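Local coordinates for protein alcohol oxidase (Myceliophthora thermophila, PDB 6F74) that binds flavin-adenine dinucleotide and, as a VAO-type flavoprotein, probably oxidises substrates at the flavin with molecular oxygen as electron acceptor, at residues Asn192-Ser197 against Thr274-Glu279; Ser437-Pro442 against Pro497-Ser502; His314-Ala319 against Pro391-Leu396; Cys106-Tyr111 against Ile506-Ser511; Lys29-Pro34 against Gln147-Leu152. One frame throughout, in Å; residues are numbered along the deposited sequence.

Interaction 1: Asn192-Ser197 against Thr274-Glu279; sequences NKCTKS and TANHCE
The disulfide of Cys194 and Cys278 pins a surface loop of the FAD-binding domain, the one between strands 179-185 and 203-208, to the turn that follows strand 272-276. The two SG atoms are 2.0 Å apart with a torsion about the S-S bond of 80°, near the relaxed right angle. Beside it Asn192 and Asn276 exchange amide hydrogen bonds. Asn192 CG stands between its backbone N and carbonyl carbon (chi1 60°), which turns the amide to the 274-279 turn. Asn276 ND2 gives a nearly straight bond to Asn192 OD1 at 2.8 Å, and Asn192 ND2 returns one to Asn276 OD1 at 3.2 Å. The two amide planes are 55° apart, so the donors arrive tilted from the carbonyl planes. The second N-H of Asn192 ND2 goes to the anti side of Glu279 OE1 at 2.9 Å, amide and carboxylate nearly coplanar. Asn276 OD1 also takes the backbone N of Cys278, an Asx turn, and its two donors reach it from opposite faces. Glu262 OE1 is a further acceptor for Asn276 ND2. On the other flank of the disulfide Ser197 CB lies over the face of the His277 ring, 3.8 Å from its centroid, and Lys196 CD approaches Cys278 SG to 3.7 Å. Replacing Asn192 by alanine is likely to leave Asn276 without its amide mate and Glu279 OE1 without this donor. Asparagine suits both places because one flat group donates and accepts at once. The contact thus pairs a covalent bond with a directional amide network, fixing how the loop sits on the turn.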
# COMPACT_ATOMS: atom_id res chain seq x y z
N ASN A 192 -2.95 -7.77 28.04
CA ASN A 192 -2.65 -7.16 29.36
C ASN A 192 -3.88 -6.60 30.06
O ASN A 192 -3.76 -5.79 30.98
CB ASN A 192 -1.55 -6.09 29.24
CG ASN A 192 -1.93 -4.94 28.31
OD1 ASN A 192 -3.10 -4.76 27.94
ND2 ASN A 192 -0.93 -4.15 27.90
N LYS A 193 -5.06 -7.05 29.62
CA LYS A 193 -6.38 -6.63 30.15
C LYS A 193 -6.67 -5.13 30.11
O LYS A 193 -7.43 -4.61 30.93
CB LYS A 193 -6.61 -7.21 31.55
CG LYS A 193 -6.55 -8.74 31.62
CD LYS A 193 -7.61 -9.40 30.70
CE LYS A 193 -7.38 -10.89 30.50
NZ LYS A 193 -7.02 -11.62 31.74
N CYS A 194 -6.12 -4.48 29.10
CA CYS A 194 -6.31 -3.05 28.93
C CYS A 194 -7.75 -2.71 28.57
O CYS A 194 -8.33 -3.34 27.67
CB CYS A 194 -5.36 -2.52 27.85
SG CYS A 194 -5.30 -0.73 27.73
N THR A 195 -8.30 -1.71 29.29
CA THR A 195 -9.67 -1.24 29.11
C THR A 195 -9.75 0.13 28.45
O THR A 195 -10.85 0.60 28.04
CB THR A 195 -10.41 -1.23 30.45
OG1 THR A 195 -9.53 -0.79 31.50
CG2 THR A 195 -10.90 -2.65 30.80
N LYS A 196 -8.58 0.76 28.28
CA LYS A 196 -8.52 2.14 27.83
C LYS A 196 -8.82 2.35 26.34
O LYS A 196 -9.01 3.50 25.93
CB LYS A 196 -7.12 2.71 28.13
CG LYS A 196 -6.84 3.00 29.57
CD LYS A 196 -7.29 2.01 30.63
CE LYS A 196 -6.50 2.30 31.88
NZ LYS A 196 -6.88 1.35 32.96
N SER A 197 -8.90 1.28 25.54
CA SER A 197 -9.46 1.42 24.20
C SER A 197 -10.90 1.85 24.20
O SER A 197 -11.36 2.45 23.20
CB SER A 197 -9.37 0.10 23.42
OG SER A 197 -10.28 -0.85 23.96
N THR A 274 4.16 -5.97 24.58
CA THR A 274 2.81 -5.56 24.22
C THR A 274 2.80 -4.07 23.95
O THR A 274 3.43 -3.28 24.69
CB THR A 274 1.81 -5.92 25.34
OG1 THR A 274 1.79 -7.35 25.47
CG2 THR A 274 0.41 -5.47 25.02
N ALA A 275 2.14 -3.68 22.87
CA ALA A 275 1.91 -2.28 22.55
C ALA A 275 0.41 -2.05 22.44
O ALA A 275 -0.25 -2.59 21.54
CB ALA A 275 2.60 -1.88 21.26
N ASN A 276 -0.13 -1.26 23.37
CA ASN A 276 -1.53 -0.87 23.33
C ASN A 276 -1.75 0.42 24.15
O ASN A 276 -0.77 1.11 24.51
CB ASN A 276 -2.47 -2.05 23.68
CG ASN A 276 -2.44 -2.47 25.14
OD1 ASN A 276 -1.86 -1.81 25.99
ND2 ASN A 276 -3.08 -3.61 25.43
N HIS A 277 -3.00 0.72 24.47
CA HIS A 277 -3.36 1.96 25.14
C HIS A 277 -2.74 2.04 26.54
O HIS A 277 -2.48 3.14 27.03
CB HIS A 277 -4.90 2.13 25.21
CG HIS A 277 -5.57 2.04 23.87
ND1 HIS A 277 -5.73 0.85 23.18
CD2 HIS A 277 -6.10 3.00 23.08
CE1 HIS A 277 -6.32 1.09 22.02
NE2 HIS A 277 -6.56 2.39 21.94
N CYS A 278 -2.49 0.88 27.16
CA CYS A 278 -1.97 0.78 28.51
C CYS A 278 -0.49 0.54 28.60
O CYS A 278 0.09 0.68 29.67
CB CYS A 278 -2.67 -0.38 29.24
SG CYS A 278 -4.43 -0.12 29.47
N GLU A 279 0.15 0.14 27.50
CA GLU A 279 1.54 -0.31 27.58
C GLU A 279 2.31 0.06 26.32
O GLU A 279 1.85 -0.14 25.21
CB GLU A 279 1.57 -1.81 27.84
CG GLU A 279 2.93 -2.32 28.31
CD GLU A 279 2.90 -3.81 28.69
OE1 GLU A 279 1.78 -4.38 28.82
OE2 GLU A 279 3.98 -4.44 28.76

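Interaction 2: Ser437-Pro442 against Pro497-Ser502; sequences SRLINP and PFVMIS
Ile440 and Phe498 make the main interlocking pair where strand 435-440, at the edge of the seven-stranded antiparallel sheet, lies along strand 498-503. Ile440 CB sits 3.7 Å above one face of the Phe498 ring, offset toward the rim, and Ile440 CG2 reaches Phe498 CZ at 3.7 Å. The branched isoleucine is thus a knob laid on a flat surface. With CG1 of Ile440 beside the backbone N (chi1 -53°), its other branch turns to Met500, where CG1 meets SD at 3.7 Å; the flexible thioether, bent at its last torsion, follows the isoleucine's contour. At the sheet end the proline rings meet through their CD atoms, Pro442 CD 4.1 Å from Pro497 CD. On the face bearing Ser437, Leu439, Val499 and Ile501 the side chains touch more lightly. Leu439 CD1 leans on Val499 CG2 at 3.8 Å, and the small Ser437 leaves its CB to Ile501 CG1 at the same distance. Between the faces Arg438 and Met500 form a hydrogen-bonded pair, Arg438 N to Met500 O and Met500 N to Arg438 O each at 2.9 Å, and Ile440 N donates to Phe498 O. Arg438 directs its NE away, to Ala534 O. These three backbone bonds hold the strands together; on the outer edge Leu439 is met by Thr537 and Gly538. Ile440, Phe498 and Met500 make the apolar patch under Leu341 and His338 of helix 328-346, and Leu439, Val499 and Ile501 make the other. Ser437 OG, bonded to the backbones of Tyr540 and Glu543, links this second face to an FAD-binding residue.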
# COMPACT_ATOMS: atom_id res chain seq x y z
N SER A 437 0.43 10.89 -4.31
CA SER A 437 -0.90 10.91 -3.69
C SER A 437 -1.06 12.19 -2.89
O SER A 437 -0.07 12.76 -2.35
CB SER A 437 -1.19 9.67 -2.85
OG SER A 437 -0.19 9.38 -1.88
N ARG A 438 -2.29 12.68 -2.89
CA ARG A 438 -2.64 13.89 -2.20
C ARG A 438 -4.02 13.77 -1.58
O ARG A 438 -5.02 13.50 -2.27
CB ARG A 438 -2.58 15.09 -3.13
CG ARG A 438 -2.54 16.42 -2.36
CD ARG A 438 -1.18 16.65 -1.74
NE ARG A 438 -1.13 17.83 -0.89
CZ ARG A 438 -0.17 18.07 0.01
NH1 ARG A 438 0.84 17.21 0.20
NH2 ARG A 438 -0.22 19.19 0.73
N LEU A 439 -4.06 13.91 -0.26
CA LEU A 439 -5.32 13.98 0.46
C LEU A 439 -5.94 15.34 0.12
O LEU A 439 -5.23 16.35 0.10
CB LEU A 439 -5.11 13.81 1.95
CG LEU A 439 -5.02 12.37 2.51
CD1 LEU A 439 -3.83 11.60 1.93
CD2 LEU A 439 -4.88 12.47 4.03
N ILE A 440 -7.24 15.35 -0.16
CA ILE A 440 -7.96 16.57 -0.59
C ILE A 440 -9.02 16.97 0.44
O ILE A 440 -9.95 16.20 0.70
CB ILE A 440 -8.66 16.37 -1.95
CG1 ILE A 440 -7.67 15.85 -3.00
CG2 ILE A 440 -9.29 17.65 -2.43
CD1 ILE A 440 -6.43 16.69 -3.23
N ASN A 441 -8.86 18.17 1.01
CA ASN A 441 -9.85 18.74 1.96
C ASN A 441 -10.97 19.46 1.18
O ASN A 441 -10.73 19.98 0.09
CB ASN A 441 -9.16 19.71 2.94
CG ASN A 441 -8.49 20.87 2.23
OD1 ASN A 441 -7.68 20.67 1.34
ND2 ASN A 441 -8.86 22.10 2.62
N PRO A 442 -12.20 19.51 1.74
CA PRO A 442 -13.32 20.09 0.97
C PRO A 442 -13.11 21.50 0.45
O PRO A 442 -13.56 21.83 -0.66
CB PRO A 442 -14.48 20.09 1.96
CG PRO A 442 -14.12 19.08 2.99
CD PRO A 442 -12.63 19.06 3.08
N PRO A 497 -11.80 13.85 2.77
CA PRO A 497 -12.66 12.68 2.59
C PRO A 497 -12.16 11.72 1.52
O PRO A 497 -12.58 10.56 1.52
CB PRO A 497 -14.02 13.26 2.21
CG PRO A 497 -13.77 14.66 1.78
CD PRO A 497 -12.42 15.08 2.26
N PHE A 498 -11.29 12.20 0.63
CA PHE A 498 -10.75 11.37 -0.42
C PHE A 498 -9.30 11.70 -0.75
O PHE A 498 -8.76 12.71 -0.33
CB PHE A 498 -11.63 11.43 -1.67
CG PHE A 498 -11.58 12.74 -2.42
CD1 PHE A 498 -12.47 13.77 -2.11
CD2 PHE A 498 -10.72 12.92 -3.49
CE1 PHE A 498 -12.44 14.95 -2.81
CE2 PHE A 498 -10.71 14.10 -4.21
CZ PHE A 498 -11.56 15.12 -3.87
N VAL A 499 -8.69 10.78 -1.50
CA VAL A 499 -7.32 10.90 -1.97
C VAL A 499 -7.33 10.89 -3.49
O VAL A 499 -8.10 10.16 -4.11
CB VAL A 499 -6.45 9.76 -1.45
CG1 VAL A 499 -4.99 9.97 -1.85
CG2 VAL A 499 -6.57 9.66 0.07
N MET A 500 -6.49 11.73 -4.09
CA MET A 500 -6.19 11.65 -5.53
C MET A 500 -4.83 11.02 -5.68
O MET A 500 -3.88 11.42 -4.98
CB MET A 500 -6.21 13.03 -6.19
CG MET A 500 -7.58 13.67 -6.19
SD MET A 500 -7.65 15.40 -6.64
CE MET A 500 -7.37 15.37 -8.39
N ILE A 501 -4.75 10.01 -6.53
CA ILE A 501 -3.49 9.39 -6.93
C ILE A 501 -3.33 9.58 -8.43
O ILE A 501 -4.26 9.35 -9.20
CB ILE A 501 -3.48 7.90 -6.58
CG1 ILE A 501 -3.60 7.76 -5.07
CG2 ILE A 501 -2.22 7.22 -7.09
CD1 ILE A 501 -3.59 6.35 -4.54
N SER A 502 -2.15 10.04 -8.85
CA SER A 502 -1.83 10.21 -10.27
C SER A 502 -0.47 9.59 -10.51
O SER A 502 0.43 9.76 -9.71
CB SER A 502 -1.84 11.69 -10.63
OG SER A 502 -1.64 11.89 -12.03

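Interaction 3: His314-Ala319 against Pro391-Leu396; sequences HRLAIA and PLMNAL
Strand 314-319 and helix 391-396 run in nearly the same direction, 21° apart, with their axes 12.0 Å from each other, so only side chains bridge the gap. Alternate strand residues, His314, Leu316 and Ile318, point at the helix, which answers with Leu392, Met393 and Leu396 from one side. Leu316 is at the centre. Its CD2 meets Leu392 CD2 at 4.0 Å, tip to tip, and touches Leu396 CD1 and Met393 CE at similar range, while CD1 faces the Met393 sulfur. Its CG lies anti to the backbone N (chi1 178°), which carries both methyl groups out from the sheet to the helix. Ile318 CD1 adds a looser touch to Leu396 CD1 at 4.2 Å. At the other end Met393, bent at chi2 and chi3, folds back to bring its thioether to the strand. CE lies near the plane of the His314 ring at its edge, 3.8 Å from CE1, and SD stands 4.7 Å from the ring centroid, an edge-on Met-aromatic contact. Other partners fix the ring: His314 NE2 bonds to Ser407 OG and Phe409 stacks on it, both from strand 403-412. Trading Leu316 for an alanine would probably open a gap among Leu392, Met393 and Leu396 and let the methionine end turn. Leucine fits because two methyl groups on one stem can serve three helix residues. The helix is therefore seated on the seven-stranded sheet by dispersion and fit rather than by directional bonds, and the histidine, polar ring and all, joins in through its C-H edge.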
# COMPACT_ATOMS: atom_id res chain seq x y z
N HIS A 314 -22.96 1.67 -6.62
CA HIS A 314 -23.28 2.56 -7.71
C HIS A 314 -22.19 2.48 -8.76
O HIS A 314 -21.06 2.83 -8.47
CB HIS A 314 -23.35 4.01 -7.20
CG HIS A 314 -23.64 5.01 -8.27
ND1 HIS A 314 -22.89 6.15 -8.44
CD2 HIS A 314 -24.63 5.08 -9.19
CE1 HIS A 314 -23.39 6.86 -9.44
NE2 HIS A 314 -24.45 6.22 -9.91
N ARG A 315 -22.53 2.02 -9.95
CA ARG A 315 -21.57 1.98 -11.05
C ARG A 315 -21.81 3.15 -11.99
O ARG A 315 -22.88 3.27 -12.57
CB ARG A 315 -21.64 0.63 -11.76
CG ARG A 315 -21.10 -0.53 -10.89
CD ARG A 315 -19.55 -0.59 -10.88
NE ARG A 315 -19.07 -1.86 -10.28
CZ ARG A 315 -18.61 -2.93 -10.97
NH1 ARG A 315 -18.51 -2.95 -12.32
NH2 ARG A 315 -18.17 -4.01 -10.31
N LEU A 316 -20.82 4.02 -12.15
CA LEU A 316 -20.96 5.20 -13.00
C LEU A 316 -19.92 5.15 -14.08
O LEU A 316 -18.79 4.83 -13.80
CB LEU A 316 -20.76 6.50 -12.19
CG LEU A 316 -20.82 7.85 -12.97
CD1 LEU A 316 -22.24 8.15 -13.44
CD2 LEU A 316 -20.31 8.97 -12.09
N ALA A 317 -20.28 5.51 -15.30
CA ALA A 317 -19.34 5.59 -16.38
C ALA A 317 -19.66 6.79 -17.26
O ALA A 317 -20.83 7.06 -17.56
CB ALA A 317 -19.34 4.32 -17.20
N ILE A 318 -18.62 7.49 -17.65
CA ILE A 318 -18.71 8.75 -18.38
C ILE A 318 -17.73 8.69 -19.53
O ILE A 318 -16.55 8.43 -19.31
CB ILE A 318 -18.30 9.96 -17.51
CG1 ILE A 318 -19.03 9.97 -16.17
CG2 ILE A 318 -18.50 11.25 -18.28
CD1 ILE A 318 -18.57 11.01 -15.19
N ALA A 319 -18.21 8.98 -20.73
CA ALA A 319 -17.35 9.05 -21.90
C ALA A 319 -17.73 10.21 -22.78
O ALA A 319 -18.90 10.59 -22.80
CB ALA A 319 -17.49 7.77 -22.71
N PRO A 391 -26.43 14.41 -5.33
CA PRO A 391 -25.70 15.65 -5.60
C PRO A 391 -24.77 15.54 -6.82
O PRO A 391 -24.68 16.49 -7.61
CB PRO A 391 -24.91 15.88 -4.31
CG PRO A 391 -25.71 15.19 -3.26
CD PRO A 391 -26.17 13.94 -3.96
N LEU A 392 -24.15 14.37 -7.00
CA LEU A 392 -23.34 14.09 -8.19
C LEU A 392 -24.14 13.92 -9.48
O LEU A 392 -23.80 14.53 -10.49
CB LEU A 392 -22.45 12.84 -8.00
CG LEU A 392 -21.54 12.50 -9.19
CD1 LEU A 392 -20.65 13.63 -9.66
CD2 LEU A 392 -20.72 11.28 -8.82
N MET A 393 -25.18 13.10 -9.48
CA MET A 393 -25.98 12.89 -10.73
C MET A 393 -26.69 14.14 -11.19
O MET A 393 -26.76 14.43 -12.40
CB MET A 393 -26.96 11.72 -10.57
CG MET A 393 -26.30 10.42 -10.14
SD MET A 393 -24.97 9.87 -11.24
CE MET A 393 -23.53 10.53 -10.55
N ASN A 394 -27.15 14.93 -10.23
CA ASN A 394 -27.74 16.22 -10.53
C ASN A 394 -26.72 17.15 -11.18
O ASN A 394 -27.06 17.85 -12.14
CB ASN A 394 -28.32 16.88 -9.27
CG ASN A 394 -29.50 16.12 -8.68
OD1 ASN A 394 -30.15 15.30 -9.34
ND2 ASN A 394 -29.84 16.44 -7.44
N ALA A 395 -25.49 17.17 -10.68
CA ALA A 395 -24.46 18.04 -11.24
C ALA A 395 -24.07 17.59 -12.63
O ALA A 395 -23.72 18.41 -13.47
CB ALA A 395 -23.25 18.15 -10.34
N LEU A 396 -24.13 16.28 -12.86
CA LEU A 396 -23.87 15.70 -14.19
C LEU A 396 -24.94 15.86 -15.24
O LEU A 396 -24.62 15.68 -16.40
CB LEU A 396 -23.52 14.22 -14.07
CG LEU A 396 -22.15 13.97 -13.42
CD1 LEU A 396 -21.98 12.49 -13.13
CD2 LEU A 396 -21.00 14.52 -14.28

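Interaction 4: Cys106-Tyr111 against Ile506-Ser511; sequences CAPVDY and IPKVAS
Ala107 and Val509 bring together two irregular loops, one leading from helix 88-93 to strand 128-131 and the other running from strand 498-503 into helix 512-533, whose N-cap is Ser511. Apolar contacts come first. The methyl of Ala107 touches Val509 CG2 at 3.8 Å and lies 4.1 Å from Lys508 CG, so a small residue lets the backbones approach to 6.6 Å between the CA atoms of Ala107 and Val509. The Pro108 ring, a rigid apolar plate that also rests on Trp85, takes the lysine stem across it, Pro108 CG to Lys508 CD at 4.1 Å. The lysine is straight from its backbone to CD, with CG opposite the backbone N (chi1 180°), and bends at chi3, which brings its amino end round to the Pro108 carbonyl. The second kind is polar. Lys508 NZ gives a hydrogen bond to Pro108 O and, more strongly, a salt bridge to Glu115, farther along the first loop, so that this charge pair also joins the two loops; Glu115 also accepts from Asp110 N. A long side chain suits this place, since its methylenes cover proline while its charge reaches a backbone carbonyl and a carboxylate. Within each loop, Cys106 is bonded to Cys120, and Ser511 OG accepts from Ile514 N. At the lysine end, NZ lies 2.9 Å from Pro108 O, with a C=O...N angle of 146° and a tilt of 33° from the carbonyl plane.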
# COMPACT_ATOMS: atom_id res chain seq x y z
N CYS A 106 16.41 -7.36 -13.21
CA CYS A 106 16.42 -8.64 -13.89
C CYS A 106 15.07 -8.91 -14.51
O CYS A 106 14.22 -9.59 -13.94
CB CYS A 106 16.82 -9.75 -12.90
SG CYS A 106 16.91 -11.39 -13.65
N ALA A 107 14.86 -8.33 -15.69
CA ALA A 107 13.54 -8.36 -16.36
C ALA A 107 13.20 -9.77 -16.84
O ALA A 107 14.09 -10.50 -17.27
CB ALA A 107 13.52 -7.38 -17.52
N PRO A 108 11.92 -10.17 -16.77
CA PRO A 108 11.55 -11.35 -17.54
C PRO A 108 11.68 -11.06 -19.03
O PRO A 108 11.43 -9.93 -19.44
CB PRO A 108 10.11 -11.60 -17.14
CG PRO A 108 9.59 -10.25 -16.82
CD PRO A 108 10.74 -9.54 -16.16
N VAL A 109 12.11 -12.06 -19.81
CA VAL A 109 12.30 -11.88 -21.25
C VAL A 109 11.25 -12.71 -21.96
O VAL A 109 11.12 -13.90 -21.68
CB VAL A 109 13.73 -12.28 -21.69
CG1 VAL A 109 13.93 -12.01 -23.19
CG2 VAL A 109 14.76 -11.54 -20.91
N ASP A 110 10.50 -12.07 -22.85
CA ASP A 110 9.47 -12.75 -23.63
C ASP A 110 10.07 -13.11 -24.98
O ASP A 110 10.02 -12.34 -25.93
CB ASP A 110 8.23 -11.86 -23.75
CG ASP A 110 7.06 -12.55 -24.41
OD1 ASP A 110 7.16 -13.70 -24.89
OD2 ASP A 110 6.02 -11.88 -24.45
N TYR A 111 10.66 -14.31 -25.03
CA TYR A 111 11.34 -14.78 -26.23
C TYR A 111 10.36 -15.03 -27.38
O TYR A 111 10.70 -14.74 -28.54
CB TYR A 111 12.15 -16.06 -25.96
CG TYR A 111 13.45 -15.79 -25.24
CD1 TYR A 111 14.58 -15.31 -25.92
CD2 TYR A 111 13.56 -16.01 -23.86
CE1 TYR A 111 15.77 -15.07 -25.26
CE2 TYR A 111 14.74 -15.77 -23.19
CZ TYR A 111 15.84 -15.30 -23.88
OH TYR A 111 16.99 -15.05 -23.19
N ILE A 506 6.87 3.15 -16.59
CA ILE A 506 8.11 3.15 -17.33
C ILE A 506 8.20 1.80 -18.04
O ILE A 506 7.63 0.81 -17.54
CB ILE A 506 9.38 3.34 -16.46
CG1 ILE A 506 9.34 2.45 -15.19
CG2 ILE A 506 9.50 4.79 -16.06
CD1 ILE A 506 10.58 2.52 -14.30
N PRO A 507 8.92 1.74 -19.16
CA PRO A 507 9.18 0.44 -19.79
C PRO A 507 9.75 -0.57 -18.80
O PRO A 507 10.39 -0.20 -17.80
CB PRO A 507 10.24 0.77 -20.88
CG PRO A 507 10.07 2.23 -21.16
CD PRO A 507 9.68 2.82 -19.83
N LYS A 508 9.49 -1.84 -19.06
CA LYS A 508 9.96 -2.93 -18.21
C LYS A 508 11.49 -2.89 -18.08
O LYS A 508 12.03 -3.02 -16.98
CB LYS A 508 9.49 -4.25 -18.83
CG LYS A 508 9.88 -5.51 -18.09
CD LYS A 508 9.33 -6.72 -18.83
CE LYS A 508 10.14 -7.06 -20.08
NZ LYS A 508 9.54 -8.24 -20.76
N VAL A 509 12.18 -2.69 -19.21
CA VAL A 509 13.62 -2.42 -19.22
C VAL A 509 13.80 -0.91 -19.44
O VAL A 509 13.74 -0.43 -20.56
CB VAL A 509 14.39 -3.23 -20.28
CG1 VAL A 509 15.90 -3.00 -20.14
CG2 VAL A 509 14.10 -4.72 -20.13
N ALA A 510 14.04 -0.21 -18.35
CA ALA A 510 14.03 1.24 -18.30
C ALA A 510 15.42 1.80 -18.07
O ALA A 510 16.02 1.52 -17.07
CB ALA A 510 13.10 1.69 -17.17
N SER A 511 15.89 2.64 -18.97
CA SER A 511 17.13 3.41 -18.78
C SER A 511 16.98 4.37 -17.59
O SER A 511 15.88 4.77 -17.25
CB SER A 511 17.45 4.22 -20.04
OG SER A 511 16.46 5.20 -20.26

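Interaction 5: Lys29-Pro34 against Gln147-Leu152; sequences KCRCTP and QHNIRL
Asn149 meets the backbone of Cys30 and Cys32 just where helix 135-147 ends in a Schellman motif, Asn149 being its C-prime residue with positive phi. In the first shell two hydrogen bonds join the two segments. Asn149 ND2 gives a bond of 3.0 Å to Cys30 O, which lies close to its amide plane, and Cys32 N gives one of 2.8 Å to Asn149 O. With CG opposite the backbone N (chi1 175°), the Asn149 amide is carried out to the N-terminal segment; asparagine suits the site because it tolerates the left-handed backbone and still offers a donor. Arg31 adds its aliphatic stem, CG resting on Arg151 CB at 4.0 Å. In the next shell waters extend the bonding. One accepts from Arg31 NH1 at 2.9 Å, in the guanidinium plane, and donates to Asn149 OD1; a second links Cys32 O with Arg151 N. The two arginines are turned to separate partners, Arg31 NH2 to Asp573 O and Arg151 NH1 to Glu589 in a salt bridge, which probably eases their like charges. Further out, disulfides join Cys30 to Cys596 and Cys32 to Cys38, and the backbones of Arg31 and Leu595 are hydrogen-bonded. The contact thus ties the N-terminal segment, and through Cys596 and Leu595 the C-terminal end, to the loop before strand 152-155. The second water stands 2.7 Å from Cys32 O and 3.1 Å from Arg151 N.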
# COMPACT_ATOMS: atom_id res chain seq x y z
N LYS A 29 29.74 2.49 10.71
CA LYS A 29 28.64 3.28 10.19
C LYS A 29 27.89 2.57 9.08
O LYS A 29 26.66 2.76 8.96
CB LYS A 29 29.15 4.65 9.75
CG LYS A 29 29.29 5.58 10.96
CD LYS A 29 30.08 6.85 10.67
CE LYS A 29 29.24 8.09 10.90
NZ LYS A 29 30.13 9.27 10.93
N CYS A 30 28.59 1.69 8.33
CA CYS A 30 28.00 1.01 7.20
C CYS A 30 27.78 -0.46 7.50
O CYS A 30 28.65 -1.13 8.07
CB CYS A 30 28.91 1.12 5.98
SG CYS A 30 29.26 2.84 5.52
N ARG A 31 26.64 -0.97 7.07
CA ARG A 31 26.39 -2.38 7.09
C ARG A 31 27.31 -3.12 6.09
O ARG A 31 27.68 -2.56 5.04
CB ARG A 31 24.91 -2.68 6.77
CG ARG A 31 23.93 -2.40 7.93
CD ARG A 31 23.68 -0.94 8.19
NE ARG A 31 22.51 -0.73 9.07
CZ ARG A 31 22.51 -0.21 10.30
NH1 ARG A 31 23.62 0.20 10.90
NH2 ARG A 31 21.36 -0.10 10.96
N CYS A 32 27.65 -4.34 6.46
CA CYS A 32 28.44 -5.24 5.62
C CYS A 32 27.61 -5.86 4.49
O CYS A 32 26.47 -6.24 4.69
CB CYS A 32 29.03 -6.36 6.49
SG CYS A 32 30.31 -7.30 5.68
N THR A 33 28.22 -5.98 3.30
CA THR A 33 27.55 -6.49 2.11
C THR A 33 28.33 -7.63 1.49
O THR A 33 29.47 -7.85 1.85
CB THR A 33 27.34 -5.35 1.09
OG1 THR A 33 28.60 -4.75 0.76
CG2 THR A 33 26.42 -4.29 1.69
N PRO A 34 27.71 -8.42 0.60
CA PRO A 34 28.40 -9.56 -0.03
C PRO A 34 29.69 -9.18 -0.73
O PRO A 34 29.78 -8.10 -1.31
CB PRO A 34 27.38 -10.06 -1.04
CG PRO A 34 26.09 -9.78 -0.40
CD PRO A 34 26.28 -8.44 0.25
N GLN A 147 24.63 -9.29 14.87
CA GLN A 147 25.95 -9.84 15.16
C GLN A 147 26.94 -9.63 14.01
O GLN A 147 28.09 -9.20 14.27
CB GLN A 147 25.86 -11.33 15.47
CG GLN A 147 27.20 -11.90 15.97
CD GLN A 147 27.15 -13.36 16.22
OE1 GLN A 147 26.10 -13.98 16.14
NE2 GLN A 147 28.29 -13.92 16.57
N HIS A 148 26.50 -9.89 12.77
CA HIS A 148 27.37 -9.73 11.62
C HIS A 148 27.22 -8.39 10.90
O HIS A 148 27.76 -8.22 9.80
CB HIS A 148 27.26 -10.92 10.67
CG HIS A 148 27.54 -12.24 11.33
ND1 HIS A 148 28.81 -12.74 11.53
CD2 HIS A 148 26.69 -13.14 11.86
CE1 HIS A 148 28.73 -13.92 12.12
NE2 HIS A 148 27.45 -14.20 12.31
N ASN A 149 26.54 -7.44 11.54
CA ASN A 149 26.32 -6.10 11.02
C ASN A 149 25.79 -6.11 9.59
O ASN A 149 26.27 -5.38 8.71
CB ASN A 149 27.61 -5.28 11.17
CG ASN A 149 27.52 -3.90 10.54
OD1 ASN A 149 26.55 -3.17 10.75
ND2 ASN A 149 28.55 -3.53 9.79
N ILE A 150 24.82 -6.98 9.36
CA ILE A 150 24.21 -7.17 8.06
C ILE A 150 22.83 -6.51 8.13
O ILE A 150 22.09 -6.69 9.14
CB ILE A 150 24.06 -8.67 7.71
CG1 ILE A 150 25.42 -9.33 7.59
CG2 ILE A 150 23.26 -8.88 6.44
CD1 ILE A 150 25.39 -10.77 7.10
N ARG A 151 22.47 -5.80 7.06
CA ARG A 151 21.20 -5.09 6.98
C ARG A 151 20.02 -6.06 7.03
O ARG A 151 19.96 -7.02 6.24
CB ARG A 151 21.11 -4.24 5.70
CG ARG A 151 19.77 -3.56 5.50
CD ARG A 151 19.66 -2.76 4.24
NE ARG A 151 18.34 -2.16 4.11
CZ ARG A 151 17.97 -1.33 3.13
NH1 ARG A 151 18.83 -0.97 2.18
NH2 ARG A 151 16.71 -0.83 3.09
N LEU A 152 19.11 -5.82 7.98
CA LEU A 152 17.93 -6.67 8.12
C LEU A 152 16.78 -6.05 7.34
O LEU A 152 16.41 -4.91 7.60
CB LEU A 152 17.53 -6.87 9.58
CG LEU A 152 16.34 -7.81 9.83
CD1 LEU A 152 16.71 -9.24 9.49
CD2 LEU A 152 15.89 -7.73 11.27
O HOH W 1 26.44 -0.18 10.39
O HOH W 2 23.92 -5.35 4.36

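Overall arrangement
Interactions 2 and 3 are the buried pair, and both reach the seven-stranded antiparallel sheet, their centres about 19 Å apart: one joins two of its strands by backbone hydrogen bonds and side-chain packing, the other lays a helix on it with side chains alone. Interaction 1 is a surface contact, relying on a disulfide and amide bonds instead of burial. Interactions 4 and 5 are partly buried and link loops; their segments alternate along the chain, and both use polar groups against backbone carbonyls. Segment 497-502 of interaction 2 runs on toward 506-511 of interaction 4. Interactions 3 and 5 lie on opposite sides of the chain's centre, about 55 Å between centres.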